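Local coordinates for protein Uly1 (Catenovulum maritimum, PDB 7DRQ) that probably cleaves the algal polysaccharide ulvan, as a calcium-binding lyase of polysaccharide lyase family 24 built on a beta-propeller, at residues 417-422 against 442-447; 119-124 against 151-156; 356-361 against 382-387. All coordinates share one frame; numbering follows the deposited sequence.

Contact 1: 417-422 against 442-447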
loop_
_atom_site.group_PDB
_atom_site.type_symbol
_atom_site.label_atom_id
_atom_site.label_comp_id
_atom_site.label_asym_id
_atom_site.label_seq_id
_atom_site.Cartn_x
_atom_site.Cartn_y
_atom_site.Cartn_z
ATOM N N GLY A 417 10.953 -19.713 -2.393
ATOM C CA GLY A 417 11.704 -18.579 -2.876
ATOM C C GLY A 417 11.505 -18.237 -4.333
ATOM O O GLY A 417 12.024 -17.209 -4.785
ATOM N N ARG A 418 10.766 -19.051 -5.091
ATOM C CA ARG A 418 10.647 -18.878 -6.523
ATOM C C ARG A 418 9.258 -18.370 -6.886
ATOM O O ARG A 418 8.258 -18.847 -6.335
ATOM C CB ARG A 418 10.920 -20.202 -7.246
ATOM C CG ARG A 418 12.198 -20.875 -6.721
ATOM C CD ARG A 418 12.848 -21.740 -7.767
ATOM N NE ARG A 418 11.988 -22.833 -8.215
ATOM C CZ ARG A 418 11.897 -24.018 -7.621
ATOM N NH1 ARG A 418 12.594 -24.277 -6.521
ATOM N NH2 ARG A 418 11.100 -24.947 -8.126
ATOM N N PRO A 419 9.172 -17.393 -7.784
ATOM C CA PRO A 419 7.859 -16.837 -8.139
ATOM C C PRO A 419 6.961 -17.876 -8.802
ATOM O O PRO A 419 7.399 -18.668 -9.639
ATOM C CB PRO A 419 8.212 -15.699 -9.102
ATOM C CG PRO A 419 9.584 -15.283 -8.691
ATOM C CD PRO A 419 10.280 -16.576 -8.308
ATOM N N PHE A 420 5.687 -17.866 -8.416
ATOM C CA PHE A 420 4.675 -18.656 -9.093
ATOM C C PHE A 420 3.483 -17.760 -9.390
ATOM O O PHE A 420 3.275 -16.746 -8.722
ATOM C CB PHE A 420 4.213 -19.859 -8.263
ATOM C CG PHE A 420 3.442 -19.492 -7.025
ATOM C CD1 PHE A 420 2.058 -19.330 -7.069
ATOM C CD2 PHE A 420 4.088 -19.323 -5.812
ATOM C CE1 PHE A 420 1.350 -18.997 -5.932
ATOM C CE2 PHE A 420 3.378 -18.990 -4.665
ATOM C CZ PHE A 420 2.009 -18.828 -4.728
ATOM N N VAL A 421 2.696 -18.172 -10.381
ATOM C CA VAL A 421 1.427 -17.531 -10.717
ATOM C C VAL A 421 0.354 -18.604 -10.792
ATOM O O VAL A 421 0.509 -19.594 -11.515
ATOM C CB VAL A 421 1.488 -16.768 -12.049
ATOM C CG1 VAL A 421 0.117 -16.141 -12.352
ATOM C CG2 VAL A 421 2.591 -15.710 -12.033
ATOM N N GLU A 422 -0.731 -18.415 -10.050
ATOM C CA GLU A 422 -1.927 -19.237 -10.174
ATOM C C GLU A 422 -3.017 -18.385 -10.791
ATOM O O GLU A 422 -3.113 -17.191 -10.498
ATOM C CB GLU A 422 -2.380 -19.762 -8.818
ATOM C CG GLU A 422 -1.251 -20.415 -8.052
ATOM C CD GLU A 422 -1.478 -21.880 -7.813
ATOM O OE1 GLU A 422 -0.579 -22.511 -7.214
ATOM O OE2 GLU A 422 -2.554 -22.400 -8.210
ATOM N N GLN A 442 16.894 -17.954 -9.015
ATOM C CA GLN A 442 17.183 -17.278 -7.758
ATOM C C GLN A 442 16.064 -17.485 -6.741
ATOM O O GLN A 442 14.925 -17.808 -7.078
ATOM C CB GLN A 442 17.377 -15.781 -7.981
ATOM C CG GLN A 442 18.527 -15.443 -8.894
ATOM C CD GLN A 442 18.447 -14.028 -9.368
ATOM O OE1 GLN A 442 18.094 -13.772 -10.514
ATOM N NE2 GLN A 442 18.744 -13.088 -8.482
ATOM N N SER A 443 16.400 -17.263 -5.477
ATOM C CA SER A 443 15.445 -17.350 -4.382
ATOM C C SER A 443 15.200 -15.960 -3.821
ATOM O O SER A 443 16.151 -15.203 -3.582
ATOM C CB SER A 443 15.945 -18.278 -3.277
ATOM O OG SER A 443 15.634 -19.623 -3.599
ATOM N N PHE A 444 13.930 -15.634 -3.608
ATOM C CA PHE A 444 13.535 -14.326 -3.116
ATOM C C PHE A 444 12.802 -14.471 -1.788
ATOM O O PHE A 444 12.162 -15.491 -1.511
ATOM C CB PHE A 444 12.666 -13.598 -4.159
ATOM C CG PHE A 444 13.342 -13.474 -5.502
ATOM C CD1 PHE A 444 14.300 -12.502 -5.713
ATOM C CD2 PHE A 444 13.054 -14.362 -6.527
ATOM C CE1 PHE A 444 14.948 -12.393 -6.950
ATOM C CE2 PHE A 444 13.691 -14.267 -7.761
ATOM C CZ PHE A 444 14.637 -13.275 -7.971
ATOM N N GLN A 445 12.920 -13.424 -0.974
ATOM C CA GLN A 445 12.435 -13.352 0.395
ATOM C C GLN A 445 11.112 -12.610 0.508
ATOM O O GLN A 445 10.340 -12.847 1.454
ATOM C CB GLN A 445 13.499 -12.634 1.235
ATOM C CG GLN A 445 13.229 -12.473 2.697
ATOM C CD GLN A 445 14.518 -12.181 3.445
ATOM O OE1 GLN A 445 15.591 -12.632 3.040
ATOM N NE2 GLN A 445 14.424 -11.416 4.526
ATOM N N LYS A 446 10.839 -11.730 -0.447
ATOM C CA LYS A 446 9.699 -10.820 -0.410
ATOM C C LYS A 446 9.526 -10.238 -1.800
ATOM O O LYS A 446 10.506 -9.993 -2.497
ATOM C CB LYS A 446 9.934 -9.705 0.620
ATOM C CG LYS A 446 8.761 -8.761 0.840
ATOM C CD LYS A 446 9.189 -7.584 1.730
ATOM C CE LYS A 446 7.984 -6.867 2.338
ATOM N NZ LYS A 446 7.097 -6.251 1.302
ATOM N N GLY A 447 8.289 -9.995 -2.198
ATOM C CA GLY A 447 8.066 -9.306 -3.460
ATOM C C GLY A 447 6.809 -8.475 -3.394
ATOM O O GLY A 447 5.888 -8.781 -2.630
#

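Contact 2: 119-124 against 151-156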
loop_
_atom_site.group_PDB
_atom_site.type_symbol
_atom_site.label_atom_id
_atom_site.label_comp_id
_atom_site.label_asym_id
_atom_site.label_seq_id
_atom_site.Cartn_x
_atom_site.Cartn_y
_atom_site.Cartn_z
ATOM N N ASP A 119 0.568 15.296 -17.300
ATOM C CA ASP A 119 1.681 16.235 -17.422
ATOM C C ASP A 119 3.032 15.617 -17.084
ATOM O O ASP A 119 4.023 16.347 -16.986
ATOM C CB ASP A 119 1.435 17.485 -16.564
ATOM C CG ASP A 119 1.381 17.190 -15.068
ATOM O OD1 ASP A 119 1.600 16.030 -14.651
ATOM O OD2 ASP A 119 1.123 18.142 -14.304
ATOM N N GLU A 120 3.092 14.297 -16.893
ATOM C CA GLU A 120 4.343 13.573 -16.638
ATOM C C GLU A 120 5.072 14.063 -15.384
ATOM O O GLU A 120 6.295 13.905 -15.258
ATOM C CB GLU A 120 5.273 13.626 -17.858
ATOM C CG GLU A 120 4.773 12.755 -19.000
ATOM C CD GLU A 120 5.801 12.559 -20.107
ATOM O OE1 GLU A 120 6.760 13.358 -20.196
ATOM O OE2 GLU A 120 5.651 11.593 -20.885
ATOM N N THR A 121 4.337 14.642 -14.432
ATOM C CA THR A 121 4.933 14.918 -13.130
ATOM C C THR A 121 5.113 13.620 -12.350
ATOM O O THR A 121 4.370 12.649 -12.530
ATOM C CB THR A 121 4.069 15.871 -12.315
ATOM O OG1 THR A 121 2.724 15.398 -12.330
ATOM C CG2 THR A 121 4.137 17.314 -12.868
ATOM N N ILE A 122 6.123 13.611 -11.489
ATOM C CA ILE A 122 6.417 12.499 -10.600
ATOM C C ILE A 122 6.034 12.916 -9.192
ATOM O O ILE A 122 6.343 14.034 -8.769
ATOM C CB ILE A 122 7.907 12.125 -10.650
ATOM C CG1 ILE A 122 8.349 11.887 -12.099
ATOM C CG2 ILE A 122 8.202 10.919 -9.724
ATOM C CD1 ILE A 122 9.861 11.876 -12.275
ATOM N N HIS A 123 5.379 12.018 -8.466
ATOM C CA HIS A 123 4.929 12.302 -7.106
ATOM C C HIS A 123 5.448 11.244 -6.149
ATOM O O HIS A 123 5.362 10.046 -6.439
ATOM C CB HIS A 123 3.409 12.377 -7.074
ATOM C CG HIS A 123 2.873 13.346 -8.072
ATOM N ND1 HIS A 123 2.640 14.668 -7.763
ATOM C CD2 HIS A 123 2.616 13.214 -9.396
ATOM C CE1 HIS A 123 2.225 15.303 -8.844
ATOM N NE2 HIS A 123 2.193 14.444 -9.848
ATOM N N LEU A 124 5.984 11.698 -5.014
ATOM C CA LEU A 124 6.523 10.832 -3.970
ATOM C C LEU A 124 5.928 11.212 -2.622
ATOM O O LEU A 124 5.900 12.396 -2.266
ATOM C CB LEU A 124 8.047 10.943 -3.891
ATOM C CG LEU A 124 8.795 10.498 -5.145
ATOM C CD1 LEU A 124 10.208 11.035 -5.106
ATOM C CD2 LEU A 124 8.795 8.968 -5.216
ATOM N N SER A 151 7.031 14.990 -2.114
ATOM C CA SER A 151 7.986 15.508 -3.084
ATOM C C SER A 151 7.396 15.348 -4.478
ATOM O O SER A 151 6.667 14.389 -4.753
ATOM C CB SER A 151 9.343 14.778 -2.981
ATOM O OG SER A 151 10.034 15.155 -1.801
ATOM N N TYR A 152 7.694 16.302 -5.360
ATOM C CA TYR A 152 7.108 16.249 -6.689
ATOM C C TYR A 152 7.995 16.987 -7.677
ATOM O O TYR A 152 8.867 17.777 -7.305
ATOM C CB TYR A 152 5.681 16.821 -6.719
ATOM C CG TYR A 152 5.599 18.310 -6.474
ATOM C CD1 TYR A 152 5.657 18.831 -5.177
ATOM C CD2 TYR A 152 5.461 19.200 -7.528
ATOM C CE1 TYR A 152 5.571 20.210 -4.947
ATOM C CE2 TYR A 152 5.376 20.582 -7.306
ATOM C CZ TYR A 152 5.444 21.074 -6.016
ATOM O OH TYR A 152 5.359 22.442 -5.801
ATOM N N SER A 153 7.741 16.730 -8.946
ATOM C CA SER A 153 8.652 17.117 -10.008
ATOM C C SER A 153 8.027 18.171 -10.912
ATOM O O SER A 153 6.835 18.497 -10.827
ATOM C CB SER A 153 9.038 15.890 -10.838
ATOM O OG SER A 153 8.032 15.649 -11.804
ATOM N N LEU A 154 8.870 18.696 -11.796
ATOM C CA LEU A 154 8.402 19.461 -12.933
ATOM C C LEU A 154 7.535 18.596 -13.833
ATOM O O LEU A 154 7.665 17.367 -13.881
ATOM C CB LEU A 154 9.585 19.971 -13.758
ATOM C CG LEU A 154 10.631 20.815 -13.037
ATOM C CD1 LEU A 154 11.847 21.026 -13.966
ATOM C CD2 LEU A 154 9.990 22.132 -12.641
ATOM N N ALA A 155 6.659 19.260 -14.578
ATOM C CA ALA A 155 5.986 18.604 -15.688
ATOM C C ALA A 155 7.022 18.154 -16.711
ATOM O O ALA A 155 8.008 18.850 -16.964
ATOM C CB ALA A 155 4.960 19.547 -16.326
ATOM N N GLY A 156 6.817 16.955 -17.256
ATOM C CA GLY A 156 7.733 16.373 -18.213
ATOM C C GLY A 156 8.891 15.604 -17.608
ATOM O O GLY A 156 9.694 15.040 -18.359
#

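Contact 3: 356-361 against 382-387. With CA (calcium ion), chain D.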
loop_
_atom_site.group_PDB
_atom_site.type_symbol
_atom_site.label_atom_id
_atom_site.label_comp_id
_atom_site.label_asym_id
_atom_site.label_seq_id
_atom_site.Cartn_x
_atom_site.Cartn_y
_atom_site.Cartn_z
ATOM N N ASN A 356 -14.558 -7.949 -16.501
ATOM C CA ASN A 356 -15.909 -8.418 -16.780
ATOM C C ASN A 356 -16.838 -8.232 -15.590
ATOM O O ASN A 356 -17.952 -8.773 -15.582
ATOM C CB ASN A 356 -15.874 -9.884 -17.206
ATOM C CG ASN A 356 -15.090 -10.072 -18.471
ATOM O OD1 ASN A 356 -15.114 -9.208 -19.323
ATOM N ND2 ASN A 356 -14.346 -11.181 -18.580
ATOM N N GLY A 357 -16.417 -7.456 -14.601
ATOM C CA GLY A 357 -17.300 -7.126 -13.500
ATOM C C GLY A 357 -17.369 -8.172 -12.420
ATOM O O GLY A 357 -18.189 -8.027 -11.508
ATOM N N ASP A 358 -16.548 -9.228 -12.503
ATOM C CA ASP A 358 -16.492 -10.228 -11.441
ATOM C C ASP A 358 -15.881 -9.618 -10.191
ATOM O O ASP A 358 -14.776 -9.076 -10.227
ATOM C CB ASP A 358 -15.657 -11.446 -11.858
ATOM C CG ASP A 358 -15.980 -11.939 -13.252
ATOM O OD1 ASP A 358 -17.129 -12.381 -13.476
ATOM O OD2 ASP A 358 -15.080 -11.892 -14.126
ATOM N N LEU A 359 -16.587 -9.734 -9.078
ATOM C CA LEU A 359 -16.140 -9.194 -7.802
ATOM C C LEU A 359 -15.532 -10.317 -6.971
ATOM O O LEU A 359 -16.149 -11.372 -6.814
ATOM C CB LEU A 359 -17.307 -8.555 -7.053
ATOM C CG LEU A 359 -17.094 -8.271 -5.567
ATOM C CD1 LEU A 359 -16.068 -7.179 -5.400
ATOM C CD2 LEU A 359 -18.419 -7.898 -4.887
ATOM N N HIS A 360 -14.343 -10.074 -6.419
ATOM C CA HIS A 360 -13.598 -11.069 -5.656
ATOM C C HIS A 360 -13.016 -10.423 -4.410
ATOM O O HIS A 360 -12.402 -9.357 -4.503
ATOM C CB HIS A 360 -12.464 -11.669 -6.498
ATOM C CG HIS A 360 -12.949 -12.487 -7.647
ATOM N ND1 HIS A 360 -13.154 -13.846 -7.555
ATOM C CD2 HIS A 360 -13.299 -12.138 -8.906
ATOM C CE1 HIS A 360 -13.616 -14.299 -8.705
ATOM N NE2 HIS A 360 -13.698 -13.285 -9.547
ATOM N N LEU A 361 -13.192 -11.071 -3.254
ATOM C CA LEU A 361 -12.585 -10.639 -1.998
ATOM C C LEU A 361 -12.045 -11.841 -1.241
ATOM O O LEU A 361 -12.682 -12.896 -1.198
ATOM C CB LEU A 361 -13.578 -9.909 -1.082
ATOM C CG LEU A 361 -14.431 -8.825 -1.749
ATOM C CD1 LEU A 361 -15.808 -9.363 -2.155
ATOM C CD2 LEU A 361 -14.569 -7.634 -0.818
ATOM N N TYR A 382 -16.987 -14.277 -3.900
ATOM C CA TYR A 382 -16.954 -13.836 -5.286
ATOM C C TYR A 382 -18.349 -13.807 -5.888
ATOM O O TYR A 382 -19.253 -14.539 -5.472
ATOM C CB TYR A 382 -16.013 -14.694 -6.142
ATOM C CG TYR A 382 -16.342 -16.164 -6.182
ATOM C CD1 TYR A 382 -15.910 -17.020 -5.171
ATOM C CD2 TYR A 382 -17.083 -16.703 -7.237
ATOM C CE1 TYR A 382 -16.206 -18.380 -5.200
ATOM C CE2 TYR A 382 -17.384 -18.060 -7.281
ATOM C CZ TYR A 382 -16.939 -18.892 -6.258
ATOM O OH TYR A 382 -17.232 -20.237 -6.291
ATOM N N GLN A 383 -18.507 -12.919 -6.862
ATOM C CA GLN A 383 -19.781 -12.707 -7.540
ATOM C C GLN A 383 -19.474 -12.611 -9.028
ATOM O O GLN A 383 -18.796 -11.675 -9.465
ATOM C CB GLN A 383 -20.475 -11.449 -7.029
ATOM C CG GLN A 383 -21.883 -11.270 -7.588
ATOM C CD GLN A 383 -22.472 -9.897 -7.301
ATOM O OE1 GLN A 383 -21.785 -8.885 -7.384
ATOM N NE2 GLN A 383 -23.765 -9.863 -6.981
ATOM N N LYS A 384 -19.956 -13.575 -9.800
ATOM C CA LYS A 384 -19.668 -13.581 -11.227
ATOM C C LYS A 384 -20.439 -12.462 -11.930
ATOM O O LYS A 384 -21.647 -12.303 -11.723
ATOM C CB LYS A 384 -20.032 -14.937 -11.830
ATOM C CG LYS A 384 -19.753 -15.027 -13.337
ATOM C CD LYS A 384 -19.867 -16.458 -13.834
ATOM C CE LYS A 384 -19.772 -16.510 -15.346
ATOM N NZ LYS A 384 -19.793 -17.910 -15.860
ATOM N N ALA A 385 -19.724 -11.679 -12.746
ATOM C CA ALA A 385 -20.300 -10.651 -13.614
ATOM C C ALA A 385 -21.120 -9.613 -12.841
ATOM O O ALA A 385 -22.010 -8.977 -13.408
ATOM C CB ALA A 385 -21.150 -11.285 -14.728
ATOM N N GLY A 386 -20.837 -9.435 -11.551
ATOM C CA GLY A 386 -21.457 -8.376 -10.771
ATOM C C GLY A 386 -22.910 -8.600 -10.425
ATOM O O GLY A 386 -23.590 -7.647 -10.011
ATOM N N VAL A 387 -23.414 -9.831 -10.585
ATOM C CA VAL A 387 -24.823 -10.151 -10.373
ATOM C C VAL A 387 -24.941 -11.523 -9.722
ATOM O O VAL A 387 -23.997 -12.318 -9.702
ATOM C CB VAL A 387 -25.646 -10.137 -11.687
ATOM C CG1 VAL A 387 -25.826 -8.721 -12.192
ATOM C CG2 VAL A 387 -25.005 -11.028 -12.738
HETATM CA CA CA D . -16.520 -8.579 -21.237
HETATM O O HOH W 1 -17.885 -10.465 -20.124
HETATM O O HOH W 2 -15.505 -6.398 -20.581
HETATM O O HOH W 3 -15.649 -10.657 -22.180
#

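Contact 1: 417-422 against 442-447
Pro419 lays the CD corner of its ring against the edge of Phe444, near the plane of the phenyl ring, with Pro419 CD 4.0 Å from Phe444 CD2. The contact illustrates how neighbouring blades of a beta-propeller are sewn together: 418-425 is a strand of one antiparallel blade, whereas 444-452 opens the last blade, the one that the N-terminal strand 3-15 completes. The chain passes from the former blade to the latter through the outer strand 432-436. A single backbone hydrogen bond joins the two segments. Phe444 N donates to Gly417 O over 2.7 Å, a fairly straight approach (156° at the hydrogen) that uses a lone pair in the carbonyl plane. Two CA-H...O contacts accompany this bond: Ser443 CA also points its hydrogen at Gly417 O (3.4 Å), and Gly417 CA points one back at Phe444 O (3.4 Å). Gly417 is well suited to such closeness, lying in the turn after strand 408-415 with positive phi and no side chain between the two backbones. The phenyl group of Phe444 stays on the side of its own amide, since CG stands anti to the carbonyl carbon (chi1 -56°), where it also packs on Tyr473 and Gln475 of strand 469-478. Arg418 contributes its aliphatic stem, while its NE is hydrogen-bonded to Ala437 O of the connecting segment. Gln442 likewise turns its CB away from the seam and bonds Glu462 through NE2. Arg418 CG brushes Gln442 O at 4.1 Å.

Contact 2: 119-124 against 151-156
Ser151 and Leu124 form the tight end of this contact, an antiparallel hydrogen-bonded pair in which Leu124 N donates to Ser151 O (2.8 Å) and Ser151 N returns the bond to Leu124 O (2.8 Å). Next comes the non-hydrogen-bonded pair of His123, its ND1 bonded to Tyr150 OH, and Tyr152, whose CB lies 3.9 Å from that nitrogen. Beyond it regular pairing ends, although the chains stay close: beside a weak backbone bond from Ser153 N to Ile122 O, Ser153 OG accepts from Ile122 N at 2.8 Å (163°) while donating to Leu154 O. The other end is looser and faces solvent at Leu154 and Ala155. Ala155 CB lies against Asp119 O and CB, and Thr121 CG2 packs on Ala155 CA. Even so, Gly156 N reaches Asp119 O (2.9 Å), and Asp119 folds into an Asx turn: OD1 takes Thr121 N and OG1 from one carboxylate face, OD2 bonds Tyr233 OH, and His123 NE2 donates to Thr121 OG1. Ser151 OG is hydrogen-bonded to Tyr184 O, the residue between calcium ligands Asp183 and Lys185 in sequence. Strand 150-152 thus joins 122-126 and 111-115 in an antiparallel meander, as in a beta-propeller blade.

Contact 3: 356-361 against 382-387
Asp358 reaches across to the turn that follows strand 372-383: its OD1 accepts from Ala385 N at 2.8 Å, met on the anti side and 26° out of the carboxylate plane. Beside it the strands pair in the regular antiparallel way, Leu359 N donating to Gln383 O (3.0 Å) and Gln383 N to Leu359 O (2.8 Å). One residue further on, His360 and Tyr382 share the other face of the sheet. Their planes are nearly parallel, at 13°, but slid so far that the centroids of the His360 and Tyr382 rings stand 5.9 Å apart. The real contact is made by the CB of the tyrosine, 3.3 Å from His360 ND1. Tyr382 CG sits between its backbone N and carbonyl carbon (chi1 59°), an orientation that leads the phenol away from the imidazole.

A second shell holds these groups in place. Asp358 OD2 is bonded to Thr354 OG1, which also takes Asn356 N, so one hydroxyl holds both the carboxylate and the Asn356 amide. The imidazole is fixed at both nitrogens, ND1 by His380 NE2 and NE2 by Gly427 N. At the start of the segment, Asn356 OD1 binds a calcium ion at 2.5 Å together with three waters.

The two segments are the open ends of the long hairpin 359-369/372-383. Strand 350-353 flanks it on one side and 391-393 on the other, while Leu359 and Leu361 rest on strand 290-298 of the preceding blade and His360 faces the blade that follows.

Overall arrangement
The three contacts sample separate parts of one beta-propeller; their centres lie about 19, 20 and 23 Å from the centre of the chain for contacts 1, 2 and 3. Contacts 2 and 3 pair strands inside a blade, whereas contact 1 joins one blade to the next. Contact 3 belongs to the blade just before that of 417-422, and its nearest atoms are about 11 Å from contact 1. Contact 2 is more remote, about 17 Å from contact 1 and 26 Å from contact 3 between nearest atoms. Calcium sets them apart as well: contact 3 carries an ion on one of its own residues, while contact 2 has its Ser151 side chain about 8 Å from a calcium held by other residues.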